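Local coordinates for DNA/RNA-binding protein Alba (Thermoplasma volcanium, PDB 4Z9E), which probably coats and compacts chromosomal DNA, gripping the double helix strongly whatever its sequence, at residues K31-V45 with S77-R89. Residues are numbered along the deposited sequence; the frame is centred on the assembly and turned at random.
Sequences KIIIKARGKTISKAV and SSNVSSIEITLSR
Ile34 and Ile85 face each other as an antiparallel hydrogen-bonded pair, at the middle of the ladder joining strand 31-37 to strand 80-88. Ile34 N donates to Ile85 O at 2.7 Å, nearly straight at 172°, and Ile85 N returns the bond to Ile34 O. Ile32 with Leu87 and Ala36 with Ile83 form the same paired bonds. Beyond them Gly38 N reaches Ser81 O at 2.9 Å and carries the ladder into the turn.

The side chains of Ile32, Ile34, Ala36, Ile83, Ile85 and Leu87 share the helix-covered face. Ile34 CD1 meets Leu87 CD1 at 3.8 Å. Ile83 sets CG2 between its backbone N and carbonyl carbon. That methyl meets Ile41 CG1 at 4.0 Å and also touches Ala44 CB, while CD1 of Ile85 lies against the backbone of Ala44.

On the other face Lys35 bends across the neighbouring strand. Its CG is anti to the backbone N (chi1 -177°), and further bends carry CE to 3.2 Å from Ile83 O and CD against Glu84 CB. Its NZ forms a salt bridge with Glu69 on strand 60-69. Replacing Lys35 by an alanine would probably leave Glu69 without this charge partner and uncover part of the strand surface beside Glu84. Nearby, Ile33 CG2 packs on Glu84 CG at 3.6 Å.

Farther out, Phe25 of helix 14-25 touches Ile32 and Leu87. Ser81 OG bonds to Asp46 of the second subunit, and Ser42 OG bonds to Gly38 O of that subunit, so the turn, the helix around Ser42 and strand 80-88 near Ser81 lie at the dimer interface. The mixed sheet runs 6-8, 31-37, 80-88, 60-69, with both helices on the Ile34 and Ile85 face, the beta-alpha-beta-alpha-beta-beta (IF3-C-like) fold of the Alba family.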
loop_
_atom_site.group_PDB
_atom_site.type_symbol
_atom_site.label_atom_id
_atom_site.label_comp_id
_atom_site.label_asym_id
_atom_site.label_seq_id
_atom_site.Cartn_x
_atom_site.Cartn_y
_atom_site.Cartn_z
ATOM N N LYS A 31 15.669 -11.565 5.500
ATOM C CA LYS A 31 14.332 -11.004 5.273
ATOM C C LYS A 31 14.057 -9.886 6.267
ATOM O O LYS A 31 14.378 -10.017 7.443
ATOM C CB LYS A 31 13.241 -12.058 5.503
ATOM C CG LYS A 31 13.201 -13.236 4.540
ATOM C CD LYS A 31 12.866 -12.803 3.115
ATOM C CE LYS A 31 12.760 -14.000 2.169
ATOM N NZ LYS A 31 14.106 -14.433 1.669
ATOM N N ILE A 32 13.449 -8.797 5.801
ATOM C CA ILE A 32 12.874 -7.792 6.691
ATOM C C ILE A 32 11.399 -7.568 6.341
ATOM O O ILE A 32 11.024 -7.560 5.159
ATOM C CB ILE A 32 13.668 -6.476 6.667
ATOM C CG1 ILE A 32 14.924 -6.610 7.524
ATOM C CG2 ILE A 32 12.861 -5.304 7.214
ATOM C CD1 ILE A 32 16.107 -7.178 6.770
ATOM N N ILE A 33 10.584 -7.437 7.392
ATOM C CA ILE A 33 9.165 -7.187 7.294
ATOM C C ILE A 33 8.859 -5.771 7.755
ATOM O O ILE A 33 9.126 -5.405 8.902
ATOM C CB ILE A 33 8.371 -8.102 8.252
ATOM C CG1 ILE A 33 8.706 -9.595 8.049
ATOM C CG2 ILE A 33 6.878 -7.778 8.188
ATOM C CD1 ILE A 33 8.022 -10.272 6.878
ATOM N N ILE A 34 8.243 -4.992 6.883
ATOM C CA ILE A 34 7.738 -3.692 7.278
ATOM C C ILE A 34 6.213 -3.782 7.374
ATOM O O ILE A 34 5.557 -4.288 6.456
ATOM C CB ILE A 34 8.134 -2.624 6.242
ATOM C CG1 ILE A 34 9.657 -2.582 6.091
ATOM C CG2 ILE A 34 7.565 -1.270 6.631
ATOM C CD1 ILE A 34 10.128 -2.065 4.746
ATOM N N LYS A 35 5.656 -3.264 8.462
ATOM C CA LYS A 35 4.232 -3.392 8.757
ATOM C C LYS A 35 3.648 -2.052 9.175
ATOM O O LYS A 35 4.241 -1.351 9.973
ATOM C CB LYS A 35 4.019 -4.435 9.868
ATOM C CG LYS A 35 2.563 -4.716 10.222
ATOM C CD LYS A 35 1.930 -5.826 9.369
ATOM C CE LYS A 35 0.459 -5.542 9.028
ATOM N NZ LYS A 35 -0.362 -5.057 10.182
ATOM N N ALA A 36 2.484 -1.697 8.628
ATOM C CA ALA A 36 1.790 -0.474 9.001
ATOM C C ALA A 36 0.272 -0.604 8.836
ATOM O O ALA A 36 -0.201 -1.453 8.085
ATOM C CB ALA A 36 2.298 0.695 8.157
ATOM N N ARG A 37 -0.473 0.287 9.490
ATOM C CA ARG A 37 -1.924 0.294 9.492
ATOM C C ARG A 37 -2.442 1.702 9.224
ATOM O O ARG A 37 -1.833 2.693 9.644
ATOM C CB ARG A 37 -2.462 -0.101 10.876
ATOM C CG ARG A 37 -2.045 -1.446 11.425
ATOM C CD ARG A 37 -3.063 -1.831 12.486
ATOM N NE ARG A 37 -2.463 -2.335 13.710
ATOM C CZ ARG A 37 -1.912 -1.564 14.648
ATOM N NH1 ARG A 37 -1.868 -0.245 14.492
ATOM N NH2 ARG A 37 -1.395 -2.114 15.744
ATOM N N GLY A 38 -3.605 1.779 8.577
ATOM C CA GLY A 38 -4.293 3.043 8.380
ATOM C C GLY A 38 -3.517 4.040 7.532
ATOM O O GLY A 38 -2.974 3.694 6.498
ATOM N N LYS A 39 -3.493 5.284 7.988
ATOM C CA LYS A 39 -2.830 6.374 7.312
ATOM C C LYS A 39 -1.367 6.060 6.998
ATOM O O LYS A 39 -0.901 6.341 5.890
ATOM C CB LYS A 39 -2.949 7.653 8.134
ATOM C CG LYS A 39 -4.369 8.194 8.243
ATOM C CD LYS A 39 -4.412 9.461 9.101
ATOM C CE LYS A 39 -5.822 10.048 9.213
ATOM N NZ LYS A 39 -5.838 11.270 10.075
ATOM N N THR A 40 -0.669 5.414 7.929
ATOM C CA THR A 40 0.767 5.201 7.792
ATOM C C THR A 40 1.178 4.158 6.755
ATOM O O THR A 40 2.369 3.985 6.479
ATOM C CB THR A 40 1.440 4.955 9.161
ATOM O OG1 THR A 40 0.654 4.046 9.913
ATOM C CG2 THR A 40 1.489 6.254 9.947
ATOM N N ILE A 41 0.204 3.471 6.161
ATOM C CA ILE A 41 0.471 2.645 4.979
ATOM C C ILE A 41 1.248 3.423 3.892
ATOM O O ILE A 41 2.145 2.865 3.243
ATOM C CB ILE A 41 -0.837 2.035 4.435
ATOM C CG1 ILE A 41 -1.357 0.985 5.428
ATOM C CG2 ILE A 41 -0.659 1.433 3.045
ATOM C CD1 ILE A 41 -2.731 0.451 5.094
ATOM N N SER A 42 0.940 4.709 3.721
ATOM C CA SER A 42 1.720 5.570 2.842
ATOM C C SER A 42 3.183 5.632 3.250
ATOM O O SER A 42 4.093 5.543 2.421
ATOM C CB SER A 42 1.135 6.978 2.868
ATOM O OG SER A 42 0.044 7.044 1.990
ATOM N N LYS A 43 3.403 5.843 4.535
ATOM C CA LYS A 43 4.747 5.973 5.042
ATOM C C LYS A 43 5.528 4.649 4.944
ATOM O O LYS A 43 6.719 4.658 4.652
ATOM C CB LYS A 43 4.702 6.501 6.472
ATOM C CG LYS A 43 6.062 6.790 7.077
ATOM C CD LYS A 43 5.986 7.046 8.574
ATOM C CE LYS A 43 5.718 8.494 8.887
ATOM N NZ LYS A 43 5.952 8.703 10.341
ATOM N N ALA A 44 4.876 3.515 5.182
ATOM C CA ALA A 44 5.554 2.231 5.032
ATOM C C ALA A 44 6.068 2.046 3.604
ATOM O O ALA A 44 7.166 1.540 3.401
ATOM C CB ALA A 44 4.646 1.073 5.434
ATOM N N VAL A 45 5.259 2.414 2.620
ATOM C CA VAL A 45 5.676 2.354 1.209
ATOM C C VAL A 45 6.879 3.256 0.963
ATOM O O VAL A 45 7.864 2.802 0.388
ATOM C CB VAL A 45 4.530 2.695 0.223
ATOM C CG1 VAL A 45 5.032 2.662 -1.220
ATOM C CG2 VAL A 45 3.393 1.682 0.361
ATOM N N SER A 77 -18.323 2.325 14.305
ATOM C CA SER A 77 -16.850 2.357 14.370
ATOM C C SER A 77 -16.203 1.550 13.230
ATOM O O SER A 77 -16.796 0.593 12.720
ATOM C CB SER A 77 -16.348 1.829 15.723
ATOM O OG SER A 77 -16.427 0.406 15.787
ATOM N N SER A 78 -14.982 1.926 12.850
ATOM C CA SER A 78 -14.292 1.288 11.725
ATOM C C SER A 78 -13.245 0.270 12.126
ATOM O O SER A 78 -12.763 0.220 13.270
ATOM C CB SER A 78 -13.622 2.328 10.816
ATOM O OG SER A 78 -14.565 2.960 9.972
ATOM N N ASN A 79 -12.909 -0.540 11.136
ATOM C CA ASN A 79 -11.747 -1.391 11.157
ATOM C C ASN A 79 -10.630 -0.692 10.368
ATOM O O ASN A 79 -10.774 0.465 9.959
ATOM C CB ASN A 79 -12.120 -2.697 10.478
ATOM C CG ASN A 79 -13.135 -3.484 11.271
ATOM O OD1 ASN A 79 -13.047 -3.583 12.504
ATOM N ND2 ASN A 79 -14.092 -4.071 10.572
ATOM N N VAL A 80 -9.534 -1.387 10.095
ATOM C CA VAL A 80 -8.400 -0.682 9.542
ATOM C C VAL A 80 -7.635 -1.540 8.571
ATOM O O VAL A 80 -7.482 -2.744 8.808
ATOM C CB VAL A 80 -7.516 -0.139 10.700
ATOM C CG1 VAL A 80 -6.825 -1.259 11.498
ATOM C CG2 VAL A 80 -6.594 0.958 10.228
ATOM N N SER A 81 -7.196 -0.920 7.466
ATOM C CA SER A 81 -6.335 -1.567 6.466
ATOM C C SER A 81 -4.893 -1.740 6.991
ATOM O O SER A 81 -4.386 -0.943 7.790
ATOM C CB SER A 81 -6.297 -0.733 5.188
ATOM O OG SER A 81 -7.488 -0.845 4.420
ATOM N N SER A 82 -4.223 -2.782 6.525
ATOM C CA SER A 82 -2.862 -3.021 6.933
ATOM C C SER A 82 -2.011 -3.529 5.759
ATOM O O SER A 82 -2.530 -4.149 4.809
ATOM C CB SER A 82 -2.827 -3.992 8.117
ATOM O OG SER A 82 -2.573 -5.302 7.670
ATOM N N ILE A 83 -0.711 -3.256 5.820
ATOM C CA ILE A 83 0.214 -3.737 4.802
ATOM C C ILE A 83 1.380 -4.386 5.516
ATOM O O ILE A 83 1.764 -3.971 6.608
ATOM C CB ILE A 83 0.671 -2.634 3.822
ATOM C CG1 ILE A 83 1.478 -3.222 2.666
ATOM C CG2 ILE A 83 1.511 -1.603 4.537
ATOM C CD1 ILE A 83 1.773 -2.243 1.539
ATOM N N GLU A 84 1.893 -5.439 4.894
ATOM C CA GLU A 84 3.086 -6.114 5.329
ATOM C C GLU A 84 3.932 -6.219 4.073
ATOM O O GLU A 84 3.487 -6.804 3.074
ATOM C CB GLU A 84 2.721 -7.488 5.880
ATOM C CG GLU A 84 3.876 -8.389 6.270
ATOM C CD GLU A 84 3.416 -9.803 6.647
ATOM O OE1 GLU A 84 2.410 -9.940 7.395
ATOM O OE2 GLU A 84 4.057 -10.786 6.196
ATOM N N ILE A 85 5.118 -5.601 4.110
ATOM C CA ILE A 85 6.089 -5.625 2.995
ATOM C C ILE A 85 7.348 -6.397 3.403
ATOM O O ILE A 85 8.025 -6.045 4.387
ATOM C CB ILE A 85 6.503 -4.201 2.541
ATOM C CG1 ILE A 85 5.289 -3.327 2.250
ATOM C CG2 ILE A 85 7.376 -4.247 1.300
ATOM C CD1 ILE A 85 5.601 -1.842 2.264
ATOM N N THR A 86 7.656 -7.445 2.643
ATOM C CA THR A 86 8.840 -8.267 2.877
ATOM C C THR A 86 9.953 -7.897 1.908
ATOM O O THR A 86 9.766 -7.990 0.707
ATOM C CB THR A 86 8.526 -9.775 2.703
ATOM O OG1 THR A 86 7.466 -10.126 3.584
ATOM C CG2 THR A 86 9.734 -10.646 3.022
ATOM N N LEU A 87 11.115 -7.527 2.438
ATOM C CA LEU A 87 12.288 -7.283 1.608
ATOM C C LEU A 87 13.374 -8.345 1.779
ATOM O O LEU A 87 13.508 -8.950 2.865
ATOM C CB LEU A 87 12.866 -5.917 1.955
ATOM C CG LEU A 87 11.960 -4.690 1.815
ATOM C CD1 LEU A 87 12.690 -3.433 2.282
ATOM C CD2 LEU A 87 11.510 -4.531 0.368
ATOM N N SER A 88 14.156 -8.558 0.723
ATOM C CA SER A 88 15.376 -9.371 0.833
ATOM C C SER A 88 16.499 -8.961 -0.134
ATOM O O SER A 88 16.333 -8.017 -0.907
ATOM C CB SER A 88 15.048 -10.841 0.629
ATOM O OG SER A 88 14.713 -11.075 -0.727
ATOM N N ARG A 89 17.621 -9.698 -0.063
ATOM C CA ARG A 89 18.835 -9.537 -0.903
ATOM C C ARG A 89 19.364 -8.108 -0.876
ATOM O O ARG A 89 19.874 -7.634 0.149
ATOM C CB ARG A 89 18.595 -10.023 -2.348
ATOM C CG ARG A 89 19.728 -9.765 -3.340
ATOM C CD ARG A 89 20.780 -10.874 -3.307
ATOM N NE ARG A 89 22.149 -10.365 -3.477
ATOM C CZ ARG A 89 23.110 -10.409 -2.541
ATOM N NH1 ARG A 89 22.888 -10.949 -1.338
ATOM N NH2 ARG A 89 24.314 -9.919 -2.810
#